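Local coordinates for protein vanadium-dependent bromoperoxidase (Corallina officinalis, PDB 1QHB) that catalyses the bromination of organic substrates with hydrogen peroxide, using a bound vanadate cofactor, and works as a calcium-stabilised homododecamer, at residues G484-A489 with S554-S559; I543-N546 with V550-F553. One frame throughout, in Å; residues are numbered along the deposited sequence.

Contact 1. Residues G484-A489 with S554-S559; sequences GHAVVA and SDQFES. With PO4 (phosphate ion), chain G.
A486 and S559 meet through their CB atoms, 3.7 Å apart, where helices 484-499 and 553-574 pack side by side. The two short helical segments run roughly parallel, at 27°, with axes 8.0 Å apart. A486 CB also lies against the backbone O of Q556 and 3.9 Å from Q556 NE2, at the end of its side chain. That NE2 is bonded to the backbone O of A542. S559 OG stands anti to its carbonyl carbon (chi1 -63°), which brings it to D555 O for a bond of 2.6 Å. OG also takes a bond from S483 N. Beside this pair, V487 CA points its hydrogen at S559 O in a nearly straight CH...O contact (164°).

The start of helix 484-499 grips a phosphate. G484 N bonds to O4, while H485 N and ND1 both reach O2, ND1 at 2.9 Å with the ion at the edge of its ring. With an alanine at H485, phosphate O2 would probably keep the backbone N-H but lose the ring's, and D333 would lose its bond to NE2. Small residues thus pack without a hydrogen bond between the segments, and N-H groups at one helix start hold an anion where vanadate is expected.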
loop_
_atom_site.group_PDB
_atom_site.type_symbol
_atom_site.label_atom_id
_atom_site.label_comp_id
_atom_site.label_asym_id
_atom_site.label_seq_id
_atom_site.Cartn_x
_atom_site.Cartn_y
_atom_site.Cartn_z
ATOM N N GLY A 484 -29.816 -30.519 -8.947
ATOM C CA GLY A 484 -29.630 -29.490 -9.948
ATOM C C GLY A 484 -30.945 -28.850 -10.311
ATOM O O GLY A 484 -31.039 -27.621 -10.438
ATOM N N HIS A 485 -32.007 -29.635 -10.480
ATOM C CA HIS A 485 -33.328 -29.052 -10.821
ATOM C C HIS A 485 -33.840 -28.135 -9.718
ATOM O O HIS A 485 -34.292 -27.012 -9.918
ATOM C CB HIS A 485 -34.332 -30.253 -10.938
ATOM C CG HIS A 485 -34.285 -30.817 -12.326
ATOM N ND1 HIS A 485 -33.413 -31.762 -12.796
ATOM C CD2 HIS A 485 -35.081 -30.516 -13.383
ATOM C CE1 HIS A 485 -33.648 -31.993 -14.076
ATOM N NE2 HIS A 485 -34.681 -31.274 -14.455
ATOM N N ALA A 486 -33.785 -28.632 -8.480
ATOM C CA ALA A 486 -34.262 -27.842 -7.345
ATOM C C ALA A 486 -33.383 -26.638 -7.037
ATOM O O ALA A 486 -33.952 -25.580 -6.713
ATOM C CB ALA A 486 -34.461 -28.723 -6.140
ATOM N N VAL A 487 -32.042 -26.736 -7.269
ATOM C CA VAL A 487 -31.270 -25.527 -6.948
ATOM C C VAL A 487 -31.590 -24.420 -7.928
ATOM O O VAL A 487 -31.612 -23.222 -7.663
ATOM C CB VAL A 487 -29.760 -25.798 -6.826
ATOM C CG1 VAL A 487 -29.071 -25.880 -8.204
ATOM C CG2 VAL A 487 -29.121 -24.615 -6.087
ATOM N N VAL A 488 -31.791 -24.788 -9.196
ATOM C CA VAL A 488 -32.098 -23.849 -10.254
ATOM C C VAL A 488 -33.503 -23.292 -10.066
ATOM O O VAL A 488 -33.721 -22.105 -10.283
ATOM C CB VAL A 488 -31.932 -24.487 -11.640
ATOM C CG1 VAL A 488 -32.520 -23.629 -12.753
ATOM C CG2 VAL A 488 -30.441 -24.742 -11.903
ATOM N N ALA A 489 -34.433 -24.168 -9.650
ATOM C CA ALA A 489 -35.806 -23.722 -9.413
ATOM C C ALA A 489 -35.740 -22.590 -8.376
ATOM O O ALA A 489 -36.305 -21.516 -8.591
ATOM C CB ALA A 489 -36.703 -24.866 -8.904
ATOM N N SER A 554 -35.881 -34.315 1.058
ATOM C CA SER A 554 -34.881 -33.475 1.698
ATOM C C SER A 554 -33.870 -32.916 0.711
ATOM O O SER A 554 -33.417 -31.761 0.851
ATOM C CB SER A 554 -34.132 -34.231 2.817
ATOM O OG SER A 554 -33.607 -35.456 2.247
ATOM N N ASP A 555 -33.546 -33.609 -0.365
ATOM C CA ASP A 555 -32.695 -33.138 -1.405
ATOM C C ASP A 555 -33.308 -31.879 -2.050
ATOM O O ASP A 555 -32.610 -30.915 -2.411
ATOM C CB ASP A 555 -32.622 -34.145 -2.587
ATOM C CG ASP A 555 -31.940 -35.464 -2.283
ATOM O OD1 ASP A 555 -31.208 -35.628 -1.254
ATOM O OD2 ASP A 555 -32.093 -36.341 -3.199
ATOM N N GLN A 556 -34.609 -31.963 -2.323
ATOM C CA GLN A 556 -35.331 -30.884 -2.995
ATOM C C GLN A 556 -35.485 -29.645 -2.123
ATOM O O GLN A 556 -35.114 -28.512 -2.489
ATOM C CB GLN A 556 -36.711 -31.391 -3.486
ATOM C CG GLN A 556 -36.629 -32.607 -4.387
ATOM C CD GLN A 556 -35.454 -32.659 -5.320
ATOM O OE1 GLN A 556 -34.317 -32.900 -4.950
ATOM N NE2 GLN A 556 -35.586 -32.436 -6.606
ATOM N N PHE A 557 -36.069 -29.856 -0.953
ATOM C CA PHE A 557 -36.297 -28.697 -0.062
ATOM C C PHE A 557 -34.986 -27.988 0.271
ATOM O O PHE A 557 -34.855 -26.781 0.151
ATOM C CB PHE A 557 -37.089 -29.075 1.169
ATOM C CG PHE A 557 -37.335 -27.902 2.100
ATOM C CD1 PHE A 557 -38.276 -26.963 1.783
ATOM C CD2 PHE A 557 -36.632 -27.786 3.281
ATOM C CE1 PHE A 557 -38.516 -25.900 2.633
ATOM C CE2 PHE A 557 -36.866 -26.717 4.127
ATOM C CZ PHE A 557 -37.821 -25.749 3.806
ATOM N N GLU A 558 -33.947 -28.724 0.658
ATOM C CA GLU A 558 -32.685 -28.035 0.979
ATOM C C GLU A 558 -32.065 -27.327 -0.216
ATOM O O GLU A 558 -31.414 -26.286 -0.002
ATOM C CB GLU A 558 -31.690 -29.008 1.623
ATOM C CG GLU A 558 -32.206 -29.558 2.955
ATOM C CD GLU A 558 -32.446 -28.471 4.002
ATOM O OE1 GLU A 558 -32.020 -27.315 3.868
ATOM O OE2 GLU A 558 -33.083 -28.757 5.037
ATOM N N SER A 559 -32.200 -27.857 -1.424
ATOM C CA SER A 559 -31.627 -27.249 -2.604
ATOM C C SER A 559 -32.421 -25.988 -2.984
ATOM O O SER A 559 -31.857 -25.048 -3.531
ATOM C CB SER A 559 -31.639 -28.203 -3.774
ATOM O OG SER A 559 -30.884 -29.365 -3.623
HETATM P P PO4 G . -30.777 -33.675 -10.634
HETATM O O1 PO4 G . -31.005 -35.143 -10.544
HETATM O O2 PO4 G . -32.044 -32.907 -10.470
HETATM O O3 PO4 G . -30.158 -33.364 -11.934
HETATM O O4 PO4 G . -29.844 -33.325 -9.500
#

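Contact 2. Residues I543-N546 with V550-F553; sequences IGRN and VHYF. With PO4 (phosphate ion), chain G.
This is a buried contact between the last turns of helix 530-548 and the loop that leads into helix 553-574. The chain folds back on itself within a few residues. One backbone hydrogen bond closes the turn, from V550 N to R545 O at 3.0 Å. N546 CA adds a CH...O contact to the backbone O of H551.

V550 CG2 lies over one face of the R545 guanidinium, 3.4 Å above its plane and offset toward the rim. Its chi1 of -56° sets CG2 between the backbone N and the carbonyl carbon, on the R545 side. The arginine chain bends at chi2 and chi3 and brings its flat end to the phosphate. NH2 gives O1 a bond of 2.8 Å, with O1 at the guanidinium edge; NE makes a weak bond to O2.

H551 comes to the same ion from the loop. Its NE2 bonds to O4 at 3.1 Å and more weakly to O1. The R545 CB sits at the edge of this ring, 3.8 Å from CD2. At the other ring nitrogen, ND1 bonds to D555 OD2, which helps fix the ring's rotation.

N546 crosses H551 at about a right angle, with its amide turned 48° from the ring plane. Its OD1 lies 3.0 Å from H551 CB. Its ND2 lies by the backbone at Y552 C and F553 N, with no hydrogen bond to F553 N. Further along, I543 CD1 touches F553 CD1 at 4.2 Å, an apolar end to the contact.

R406 also bonds to the phosphate, and its NH1 holds V550 O. An arginine on a helix and a histidine on the following loop, both facing one oxyanion, are characteristic of the vanadate site of vanadium haloperoxidases and the matching phosphate site of the related PAP2 phosphatases.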
loop_
_atom_site.group_PDB
_atom_site.type_symbol
_atom_site.label_atom_id
_atom_site.label_comp_id
_atom_site.label_asym_id
_atom_site.label_seq_id
_atom_site.Cartn_x
_atom_site.Cartn_y
_atom_site.Cartn_z
ATOM N N ILE A 543 -40.345 -31.754 -7.142
ATOM C CA ILE A 543 -41.014 -32.996 -6.733
ATOM C C ILE A 543 -41.195 -33.923 -7.940
ATOM O O ILE A 543 -41.139 -35.149 -7.833
ATOM C CB ILE A 543 -42.377 -32.789 -6.070
ATOM C CG1 ILE A 543 -42.349 -31.907 -4.841
ATOM C CG2 ILE A 543 -43.021 -34.151 -5.777
ATOM C CD1 ILE A 543 -41.510 -32.328 -3.661
ATOM N N GLY A 544 -41.292 -33.374 -9.151
ATOM C CA GLY A 544 -41.289 -34.253 -10.324
ATOM C C GLY A 544 -40.072 -35.188 -10.305
ATOM O O GLY A 544 -40.180 -36.301 -10.817
ATOM N N ARG A 545 -38.877 -34.778 -9.805
ATOM C CA ARG A 545 -37.694 -35.634 -9.848
ATOM C C ARG A 545 -37.845 -36.805 -8.871
ATOM O O ARG A 545 -37.495 -37.962 -9.148
ATOM C CB ARG A 545 -36.374 -34.903 -9.600
ATOM C CG ARG A 545 -36.094 -33.695 -10.498
ATOM C CD ARG A 545 -35.752 -34.129 -11.902
ATOM N NE ARG A 545 -34.416 -34.704 -11.872
ATOM C CZ ARG A 545 -33.815 -35.328 -12.905
ATOM N NH1 ARG A 545 -34.486 -35.405 -14.023
ATOM N NH2 ARG A 545 -32.606 -35.804 -12.721
ATOM N N ASN A 546 -38.541 -36.575 -7.781
ATOM C CA ASN A 546 -38.901 -37.548 -6.778
ATOM C C ASN A 546 -39.880 -38.558 -7.357
ATOM O O ASN A 546 -39.639 -39.762 -7.244
ATOM C CB ASN A 546 -39.570 -36.846 -5.586
ATOM C CG ASN A 546 -38.632 -35.968 -4.786
ATOM O OD1 ASN A 546 -37.541 -35.679 -5.218
ATOM N ND2 ASN A 546 -39.026 -35.506 -3.598
ATOM N N VAL A 550 -35.687 -40.274 -8.600
ATOM C CA VAL A 550 -34.293 -39.894 -8.573
ATOM C C VAL A 550 -33.856 -38.946 -7.480
ATOM O O VAL A 550 -32.647 -38.602 -7.423
ATOM C CB VAL A 550 -33.800 -39.355 -9.952
ATOM C CG1 VAL A 550 -34.073 -40.406 -11.026
ATOM C CG2 VAL A 550 -34.479 -38.038 -10.322
ATOM N N HIS A 551 -34.740 -38.533 -6.596
ATOM C CA HIS A 551 -34.398 -37.697 -5.462
ATOM C C HIS A 551 -35.296 -38.019 -4.264
ATOM O O HIS A 551 -36.415 -38.532 -4.453
ATOM C CB HIS A 551 -34.629 -36.194 -5.786
ATOM C CG HIS A 551 -33.367 -35.630 -6.390
ATOM N ND1 HIS A 551 -32.162 -35.651 -5.734
ATOM C CD2 HIS A 551 -33.124 -35.161 -7.619
ATOM C CE1 HIS A 551 -31.247 -35.134 -6.538
ATOM N NE2 HIS A 551 -31.789 -34.846 -7.691
ATOM N N TYR A 552 -34.878 -37.598 -3.087
ATOM C CA TYR A 552 -35.735 -37.692 -1.909
ATOM C C TYR A 552 -36.315 -36.339 -1.576
ATOM O O TYR A 552 -35.723 -35.315 -2.006
ATOM C CB TYR A 552 -34.890 -38.062 -0.684
ATOM C CG TYR A 552 -33.927 -39.209 -0.871
ATOM C CD1 TYR A 552 -32.655 -39.022 -1.402
ATOM C CD2 TYR A 552 -34.315 -40.478 -0.469
ATOM C CE1 TYR A 552 -31.761 -40.062 -1.552
ATOM C CE2 TYR A 552 -33.399 -41.543 -0.592
ATOM C CZ TYR A 552 -32.155 -41.314 -1.136
ATOM O OH TYR A 552 -31.296 -42.386 -1.215
ATOM N N PHE A 553 -37.336 -36.248 -0.742
ATOM C CA PHE A 553 -37.841 -34.916 -0.327
ATOM C C PHE A 553 -36.771 -33.943 0.152
ATOM O O PHE A 553 -36.750 -32.765 -0.242
ATOM C CB PHE A 553 -38.878 -35.141 0.788
ATOM C CG PHE A 553 -39.561 -33.815 1.117
ATOM C CD1 PHE A 553 -40.601 -33.348 0.349
ATOM C CD2 PHE A 553 -39.129 -33.040 2.199
ATOM C CE1 PHE A 553 -41.231 -32.145 0.637
ATOM C CE2 PHE A 553 -39.751 -31.873 2.460
ATOM C CZ PHE A 553 -40.799 -31.394 1.706
HETATM P P PO4 G . -30.777 -33.675 -10.634
HETATM O O1 PO4 G . -31.005 -35.143 -10.544
HETATM O O2 PO4 G . -32.044 -32.907 -10.470
HETATM O O3 PO4 G . -30.158 -33.364 -11.934
HETATM O O4 PO4 G . -29.844 -33.325 -9.500
#

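Both contacts are buried near the centre of the chain, and neither lies on the surface. Contact 1 packs helix 484-499 against helix 553-574. Contact 2 ties the end of helix 530-548 to the loop just before helix 553-574. They share the phosphate, which takes backbone and ring N-H groups from 484-489 and side-chain N-H groups from 543-546 and 550-553. Contact 1 is otherwise small, mostly carbon packing of short side chains, without hydrogen bonds between its segments. Contact 2 is larger and more polar, with a backbone bond across it. Q556 joins them, its OE1 packing 3.2 Å from H551 CG. H485 and R545 also pack together beside the ion.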